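Local coordinates for exopolysaccharide biosynthesis protein (Pantoea stewartii subsp. stewartii DC283, PDB 6TGF) that modifies glycan biofilm, probably as a hydrolase, using a parallel beta-helix fold that resembles a bacteriophage tailspike, at residues C381-W386 with D394-G399; T412-S417 with G457-D462. All blocks are in the same frame, centred on the assembly; numbering follows the deposited sequence.

Interaction 1 (C381-W386 with D394-G399); sequences CKIDQW and DVIQAG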
ATOM      1  N   CYS B 381      12.082  -4.501   7.246  1.00 30.10           N
ATOM      2  CA  CYS B 381      11.704  -3.302   8.041  1.00 29.79           C
ATOM      3  C   CYS B 381      10.589  -2.536   7.321  1.00 29.49           C
ATOM      4  O   CYS B 381      10.858  -1.991   6.234  1.00 29.76           O
ATOM      5  CB  CYS B 381      12.906  -2.395   8.265  1.00 29.85           C
ATOM      6  SG  CYS B 381      12.543  -0.911   9.238  1.00 29.91           S
ATOM      7  N   LYS B 382       9.390  -2.517   7.908  1.00 29.05           N
ATOM      8  CA  LYS B 382       8.223  -1.733   7.425  1.00 28.78           C
ATOM      9  C   LYS B 382       7.922  -0.637   8.448  1.00 28.47           C
ATOM     10  O   LYS B 382       7.537  -0.978   9.580  1.00 28.35           O
ATOM     11  CB  LYS B 382       7.013  -2.647   7.197  1.00 28.99           C
ATOM     12  CG  LYS B 382       6.890  -3.196   5.783  1.00 29.23           C
ATOM     13  CD  LYS B 382       6.515  -4.659   5.716  1.00 29.52           C
ATOM     14  CE  LYS B 382       6.733  -5.249   4.339  1.00 29.75           C
ATOM     15  NZ  LYS B 382       6.824  -6.727   4.380  1.00 30.07           N
ATOM     16  N   ILE B 383       8.124   0.626   8.061  1.00 28.22           N
ATOM     17  CA  ILE B 383       7.773   1.823   8.879  1.00 28.04           C
ATOM     18  C   ILE B 383       6.799   2.677   8.059  1.00 28.06           C
ATOM     19  O   ILE B 383       7.254   3.369   7.133  1.00 27.94           O
ATOM     20  CB  ILE B 383       9.035   2.597   9.316  1.00 27.93           C
ATOM     21  CG1 ILE B 383      10.183   1.647   9.677  1.00 27.85           C
ATOM     22  CG2 ILE B 383       8.696   3.542  10.461  1.00 28.02           C
ATOM     23  CD1 ILE B 383      11.426   2.331  10.204  1.00 27.94           C
ATOM     24  N   ASP B 384       5.505   2.585   8.380  1.00 28.31           N
ATOM     25  CA  ASP B 384       4.394   3.291   7.686  1.00 28.66           C
ATOM     26  C   ASP B 384       3.831   4.371   8.618  1.00 29.14           C
ATOM     27  O   ASP B 384       3.876   4.169   9.847  1.00 29.17           O
ATOM     28  CB  ASP B 384       3.301   2.308   7.260  1.00 28.64           C
ATOM     29  CG  ASP B 384       2.188   2.943   6.442  1.00 28.80           C
ATOM     30  OD1 ASP B 384       2.500   3.558   5.403  1.00 28.76           O
ATOM     31  OD2 ASP B 384       1.019   2.826   6.857  1.00 28.99           O
ATOM     32  N   GLN B 385       3.323   5.468   8.045  1.00 29.64           N
ATOM     33  CA  GLN B 385       2.668   6.585   8.780  1.00 30.18           C
ATOM     34  C   GLN B 385       3.523   6.985   9.988  1.00 30.20           C
ATOM     35  O   GLN B 385       3.060   6.791  11.125  1.00 30.17           O
ATOM     36  CB  GLN B 385       1.264   6.179   9.229  1.00 30.65           C
ATOM     37  CG  GLN B 385       0.229   6.214   8.116  1.00 31.14           C
ATOM     38  CD  GLN B 385      -1.170   6.201   8.679  1.00 31.75           C
ATOM     39  OE1 GLN B 385      -1.868   7.214   8.677  1.00 32.46           O
ATOM     40  NE2 GLN B 385      -1.581   5.052   9.190  1.00 31.82           N
ATOM     41  N   TRP B 386       4.726   7.512   9.750  1.00 30.37           N
ATOM     42  CA  TRP B 386       5.617   8.039  10.819  1.00 30.55           C
ATOM     43  C   TRP B 386       5.957   9.503  10.528  1.00 31.32           C
ATOM     44  O   TRP B 386       6.118   9.857   9.346  1.00 31.20           O
ATOM     45  CB  TRP B 386       6.874   7.179  10.994  1.00 30.08           C
ATOM     46  CG  TRP B 386       7.726   7.029   9.772  1.00 29.69           C
ATOM     47  CD1 TRP B 386       7.554   6.135   8.756  1.00 29.43           C
ATOM     48  CD2 TRP B 386       8.914   7.774   9.450  1.00 29.64           C
ATOM     49  NE1 TRP B 386       8.545   6.273   7.824  1.00 29.38           N
ATOM     50  CE2 TRP B 386       9.394   7.272   8.221  1.00 29.50           C
ATOM     51  CE3 TRP B 386       9.613   8.813  10.073  1.00 29.78           C
ATOM     52  CZ2 TRP B 386      10.535   7.783   7.602  1.00 29.52           C
ATOM     53  CZ3 TRP B 386      10.743   9.314   9.463  1.00 29.89           C
ATOM     54  CH2 TRP B 386      11.196   8.804   8.245  1.00 29.72           C
ATOM     55  N   ASP B 394      19.619  11.327  14.680  1.00 35.08           N
ATOM     56  CA  ASP B 394      19.120  10.465  13.576  1.00 34.49           C
ATOM     57  C   ASP B 394      17.697  10.015  13.922  1.00 33.98           C
ATOM     58  O   ASP B 394      17.419   9.818  15.119  1.00 33.89           O
ATOM     59  CB  ASP B 394      20.029   9.254  13.344  1.00 34.51           C
ATOM     60  CG  ASP B 394      21.423   9.595  12.843  1.00 34.85           C
ATOM     61  OD1 ASP B 394      21.641  10.757  12.447  1.00 35.16           O
ATOM     62  OD2 ASP B 394      22.278   8.689  12.850  1.00 34.95           O
ATOM     63  N   VAL B 395      16.829   9.873  12.916  1.00 33.52           N
ATOM     64  CA  VAL B 395      15.423   9.400  13.092  1.00 33.17           C
ATOM     65  C   VAL B 395      15.385   7.892  12.799  1.00 32.99           C
ATOM     66  O   VAL B 395      15.346   7.112  13.769  1.00 32.78           O
ATOM     67  CB  VAL B 395      14.444  10.217  12.225  1.00 32.94           C
ATOM     68  CG1 VAL B 395      13.011   9.722  12.351  1.00 32.72           C
ATOM     69  CG2 VAL B 395      14.520  11.700  12.554  1.00 33.20           C
ATOM     70  N   ILE B 396      15.427   7.494  11.522  1.00 33.00           N
ATOM     71  CA  ILE B 396      15.448   6.063  11.093  1.00 32.97           C
ATOM     72  C   ILE B 396      16.902   5.669  10.806  1.00 33.42           C
ATOM     73  O   ILE B 396      17.440   6.098   9.765  1.00 33.42           O
ATOM     74  CB  ILE B 396      14.533   5.823   9.873  1.00 32.70           C
ATOM     75  CG1 ILE B 396      13.175   6.518  10.015  1.00 32.63           C
ATOM     76  CG2 ILE B 396      14.377   4.332   9.607  1.00 32.47           C
ATOM     77  CD1 ILE B 396      12.376   6.098  11.229  1.00 32.55           C
ATOM     78  N   GLN B 397      17.509   4.889  11.706  1.00 33.89           N
ATOM     79  CA  GLN B 397      18.916   4.418  11.606  1.00 34.45           C
ATOM     80  C   GLN B 397      18.925   2.887  11.576  1.00 34.91           C
ATOM     81  O   GLN B 397      18.190   2.276  12.376  1.00 34.81           O
ATOM     82  CB  GLN B 397      19.744   4.961  12.773  1.00 34.63           C
ATOM     83  CG  GLN B 397      21.243   4.727  12.632  1.00 34.90           C
ATOM     84  CD  GLN B 397      21.691   3.392  13.177  1.00 34.96           C
ATOM     85  OE1 GLN B 397      21.286   2.974  14.261  1.00 34.92           O
ATOM     86  NE2 GLN B 397      22.543   2.712  12.428  1.00 34.97           N
ATOM     87  N   ALA B 398      19.722   2.301  10.680  1.00 35.76           N
ATOM     88  CA  ALA B 398      19.946   0.840  10.565  1.00 36.57           C
ATOM     89  C   ALA B 398      21.403   0.579  10.169  1.00 37.65           C
ATOM     90  O   ALA B 398      21.865   1.183   9.178  1.00 37.76           O
ATOM     91  CB  ALA B 398      18.981   0.240   9.571  1.00 36.29           C
ATOM     92  N   GLY B 399      22.092  -0.279  10.928  1.00 38.85           N
ATOM     93  CA  GLY B 399      23.490  -0.685  10.688  1.00 40.15           C
ATOM     94  C   GLY B 399      23.624  -2.196  10.619  1.00 41.24           C
ATOM     95  O   GLY B 399      22.584  -2.881  10.554  1.00 41.20           O
TER

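Interaction 2 (T412-S417 with G457-D462); sequences TAIELS and GQWIID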
ATOM      1  N   THR B 412      18.293  -5.245   4.594  1.00 32.19           N
ATOM      2  CA  THR B 412      17.431  -5.878   3.557  1.00 31.40           C
ATOM      3  C   THR B 412      15.964  -5.488   3.772  1.00 30.48           C
ATOM      4  O   THR B 412      15.536  -5.398   4.937  1.00 30.45           O
ATOM      5  CB  THR B 412      17.607  -7.403   3.559  1.00 31.53           C
ATOM      6  OG1 THR B 412      18.991  -7.681   3.341  1.00 31.67           O
ATOM      7  CG2 THR B 412      16.776  -8.101   2.505  1.00 31.53           C
ATOM      8  N   ALA B 413      15.237  -5.273   2.670  1.00 29.71           N
ATOM      9  CA  ALA B 413      13.765  -5.103   2.610  1.00 29.07           C
ATOM     10  C   ALA B 413      13.309  -4.018   3.593  1.00 28.42           C
ATOM     11  O   ALA B 413      12.428  -4.301   4.431  1.00 28.46           O
ATOM     12  CB  ALA B 413      13.093  -6.428   2.876  1.00 29.16           C
ATOM     13  N   ILE B 414      13.891  -2.819   3.485  1.00 27.69           N
ATOM     14  CA  ILE B 414      13.446  -1.598   4.220  1.00 27.15           C
ATOM     15  C   ILE B 414      12.344  -0.941   3.382  1.00 26.64           C
ATOM     16  O   ILE B 414      12.622  -0.604   2.216  1.00 26.58           O
ATOM     17  CB  ILE B 414      14.617  -0.623   4.478  1.00 27.18           C
ATOM     18  CG1 ILE B 414      15.857  -1.318   5.054  1.00 27.30           C
ATOM     19  CG2 ILE B 414      14.158   0.545   5.343  1.00 27.09           C
ATOM     20  CD1 ILE B 414      15.875  -1.450   6.558  1.00 27.27           C
ATOM     21  N   GLU B 415      11.143  -0.780   3.942  1.00 26.13           N
ATOM     22  CA  GLU B 415       9.993  -0.130   3.258  1.00 25.82           C
ATOM     23  C   GLU B 415       9.474   1.022   4.129  1.00 25.36           C
ATOM     24  O   GLU B 415       8.724   0.750   5.086  1.00 25.29           O
ATOM     25  CB  GLU B 415       8.900  -1.157   2.953  1.00 25.98           C
ATOM     26  CG  GLU B 415       7.730  -0.577   2.179  1.00 26.10           C
ATOM     27  CD  GLU B 415       6.757  -1.605   1.630  1.00 26.35           C
ATOM     28  OE1 GLU B 415       5.999  -1.257   0.709  1.00 26.51           O
ATOM     29  OE2 GLU B 415       6.753  -2.749   2.129  1.00 26.63           O
ATOM     30  N   LEU B 416       9.878   2.254   3.804  1.00 24.91           N
ATOM     31  CA  LEU B 416       9.401   3.504   4.457  1.00 24.69           C
ATOM     32  C   LEU B 416       8.298   4.109   3.586  1.00 24.63           C
ATOM     33  O   LEU B 416       8.562   4.342   2.392  1.00 24.61           O
ATOM     34  CB  LEU B 416      10.568   4.483   4.610  1.00 24.61           C
ATOM     35  CG  LEU B 416      11.862   3.904   5.179  1.00 24.61           C
ATOM     36  CD1 LEU B 416      12.980   4.929   5.097  1.00 24.75           C
ATOM     37  CD2 LEU B 416      11.672   3.432   6.613  1.00 24.55           C
ATOM     38  N   SER B 417       7.113   4.351   4.153  1.00 24.66           N
ATOM     39  CA  SER B 417       5.922   4.838   3.407  1.00 24.86           C
ATOM     40  C   SER B 417       5.124   5.854   4.234  1.00 25.13           C
ATOM     41  O   SER B 417       5.076   5.711   5.471  1.00 25.03           O
ATOM     42  CB  SER B 417       5.060   3.681   2.975  1.00 24.78           C
ATOM     43  OG  SER B 417       4.638   2.917   4.094  1.00 24.72           O
ATOM     44  N   GLY B 457      22.962   1.590  -1.794  1.00 27.55           N
ATOM     45  CA  GLY B 457      21.648   0.954  -1.578  1.00 27.01           C
ATOM     46  C   GLY B 457      21.027   0.458  -2.870  1.00 26.57           C
ATOM     47  O   GLY B 457      21.694   0.530  -3.925  1.00 26.54           O
ATOM     48  N   GLN B 458      19.795  -0.049  -2.774  1.00 26.04           N
ATOM     49  CA  GLN B 458      18.924  -0.444  -3.913  1.00 25.57           C
ATOM     50  C   GLN B 458      17.483  -0.072  -3.546  1.00 25.11           C
ATOM     51  O   GLN B 458      16.871  -0.804  -2.739  1.00 25.08           O
ATOM     52  CB  GLN B 458      19.066  -1.938  -4.206  1.00 25.66           C
ATOM     53  CG  GLN B 458      18.264  -2.410  -5.411  1.00 25.57           C
ATOM     54  CD  GLN B 458      18.274  -3.914  -5.553  1.00 25.63           C
ATOM     55  OE1 GLN B 458      18.039  -4.650  -4.598  1.00 25.58           O
ATOM     56  NE2 GLN B 458      18.546  -4.380  -6.760  1.00 25.65           N
ATOM     57  N   TRP B 459      16.979   1.033  -4.105  1.00 24.62           N
ATOM     58  CA  TRP B 459      15.716   1.689  -3.678  1.00 24.17           C
ATOM     59  C   TRP B 459      14.778   1.886  -4.872  1.00 23.88           C
ATOM     60  O   TRP B 459      15.243   2.392  -5.912  1.00 23.85           O
ATOM     61  CB  TRP B 459      16.015   3.033  -3.004  1.00 24.10           C
ATOM     62  CG  TRP B 459      16.736   2.927  -1.695  1.00 24.15           C
ATOM     63  CD1 TRP B 459      18.086   2.908  -1.498  1.00 24.27           C
ATOM     64  CD2 TRP B 459      16.139   2.853  -0.388  1.00 24.11           C
ATOM     65  NE1 TRP B 459      18.370   2.820  -0.162  1.00 24.35           N
ATOM     66  CE2 TRP B 459      17.197   2.786   0.545  1.00 24.20           C
ATOM     67  CE3 TRP B 459      14.822   2.836   0.085  1.00 24.04           C
ATOM     68  CZ2 TRP B 459      16.971   2.703   1.919  1.00 24.23           C
ATOM     69  CZ3 TRP B 459      14.600   2.751   1.443  1.00 24.04           C
ATOM     70  CH2 TRP B 459      15.663   2.685   2.346  1.00 24.13           C
ATOM     71  N   ILE B 460      13.511   1.488  -4.715  1.00 23.64           N
ATOM     72  CA  ILE B 460      12.353   2.079  -5.448  1.00 23.41           C
ATOM     73  C   ILE B 460      11.913   3.307  -4.645  1.00 23.30           C
ATOM     74  O   ILE B 460      11.671   3.156  -3.433  1.00 23.16           O
ATOM     75  CB  ILE B 460      11.201   1.069  -5.637  1.00 23.33           C
ATOM     76  CG1 ILE B 460      11.596  -0.075  -6.576  1.00 23.36           C
ATOM     77  CG2 ILE B 460       9.941   1.778  -6.120  1.00 23.34           C
ATOM     78  CD1 ILE B 460      10.583  -1.201  -6.647  1.00 23.45           C
ATOM     79  N   ILE B 461      11.840   4.476  -5.286  1.00 23.32           N
ATOM     80  CA  ILE B 461      11.444   5.762  -4.637  1.00 23.30           C
ATOM     81  C   ILE B 461      10.324   6.405  -5.463  1.00 23.43           C
ATOM     82  O   ILE B 461      10.632   7.037  -6.489  1.00 23.46           O
ATOM     83  CB  ILE B 461      12.662   6.694  -4.463  1.00 23.26           C
ATOM     84  CG1 ILE B 461      13.825   5.970  -3.774  1.00 23.24           C
ATOM     85  CG2 ILE B 461      12.258   7.964  -3.727  1.00 23.32           C
ATOM     86  CD1 ILE B 461      15.054   6.825  -3.537  1.00 23.32           C
ATOM     87  N   ASP B 462       9.073   6.230  -5.026  1.00 23.63           N
ATOM     88  CA  ASP B 462       7.870   6.889  -5.602  1.00 23.88           C
ATOM     89  C   ASP B 462       7.436   8.035  -4.683  1.00 24.17           C
ATOM     90  O   ASP B 462       7.287   7.790  -3.469  1.00 24.09           O
ATOM     91  CB  ASP B 462       6.707   5.909  -5.772  1.00 23.92           C
ATOM     92  CG  ASP B 462       6.924   4.856  -6.841  1.00 23.96           C
ATOM     93  OD1 ASP B 462       7.668   5.132  -7.807  1.00 23.87           O
ATOM     94  OD2 ASP B 462       6.342   3.764  -6.700  1.00 24.12           O
TER

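Interaction 1 (C381-W386 with D394-G399)
Across the interior of a parallel beta-helix, Ile383 and Trp386 meet Val395 and Ile396, side chains from two stretches of chain that follow one another round the coil. The case illustrates how such a solenoid fills its core: the walls bond to their neighbours in adjacent coils, while facing walls are joined by apolar contact. Ile396 is the central piece. Its CG1 lies over one face of the Trp386 indole, 3.8 Å from the centroid of the six-membered ring and 22° off the ring normal, a CH-pi contact displaced toward the rim; the nearest ring atom is CH2, 3.5 Å from that CG1. Its other branch serves a different partner, since Ile396 CG2 meets CD1 of Ile383 at 3.6 Å, the two isoleucines reaching toward each other tip to tip. Val395 completes the group with its CG1, which approaches Trp386 CZ3 obliquely at 3.7 Å. The tryptophan follows a corner at Gln385, where the backbone takes a left-handed conformation and the chain swings onto another face. From there Trp386 CG sits between its own N and carbonyl carbon (chi1 58°), directing the indole across to Val395 and Ile396. Neighbouring coils continue the packing: the Trp386 ring stacks with that of Phe419, Ile383 touches both Phe358 and Leu416, and Ile396 also touches Leu430. Lys382, by contrast, packs on Asn418 of the second subunit. Inward-facing apolar residues, stacked coil upon coil and meeting those of the facing wall, are characteristic of the parallel beta-helix, the fold this protein shares with bacteriophage tailspikes.

Interaction 2 (T412-S417 with G457-D462)
Trp459 reaches back past one whole coil to Ile414 and Leu416, since strand 438-441 pairs with the strands of both segments and lies between them. The Ile414 and Trp459 CA atoms are accordingly 8.9 Å apart, and it is the length of the indole that bridges the gap. With CG anti to its carbonyl carbon (chi1 -67°), the ring extends toward the earlier coil and brings CH2 to 4.0 Å from Ile414 CG2, the two side chains crossing at a slant. This is the closer part of the contact. Toward Leu416 it is looser: CD1 stands 4.4 Å from the same Trp459 CH2, and Ile461, two residues further on, instead packs on Ile440 and Thr482. On its way the indole touches Ser438 and Ile440 of the intervening strand. The outer side carries polar groups that meet another subunit: Glu415 bonds to His441 and Asn442 of the second subunit, and Asp462 forms salt bridges with Arg483 of its own chain and of that subunit. An apolar lining on one side and a largely polar intersubunit face on the other are consistent with a trimeric, tailspike-like beta-helix.

The principle has two directions, and the two interactions sample one each. Interaction 1 runs across a single coil, from one wall to another, whereas interaction 2 runs along the helix axis and skips a coil. Their centres are about 11 Å apart, and strands 380-389 and 414-422 join them as parallel neighbours. There the backbone bond from Glu415 N to Cys381 O (2.6 Å) is accompanied by a probable side-chain hydrogen bond between Asp384 OD1 and Ser417 OG, also 2.6 Å. Inside, Cys381 CB packs on Ile414 CD1 at 3.6 Å, while Leu416 touches Ile383 and Ile396, making the apolar filling continuous from one contact to the next.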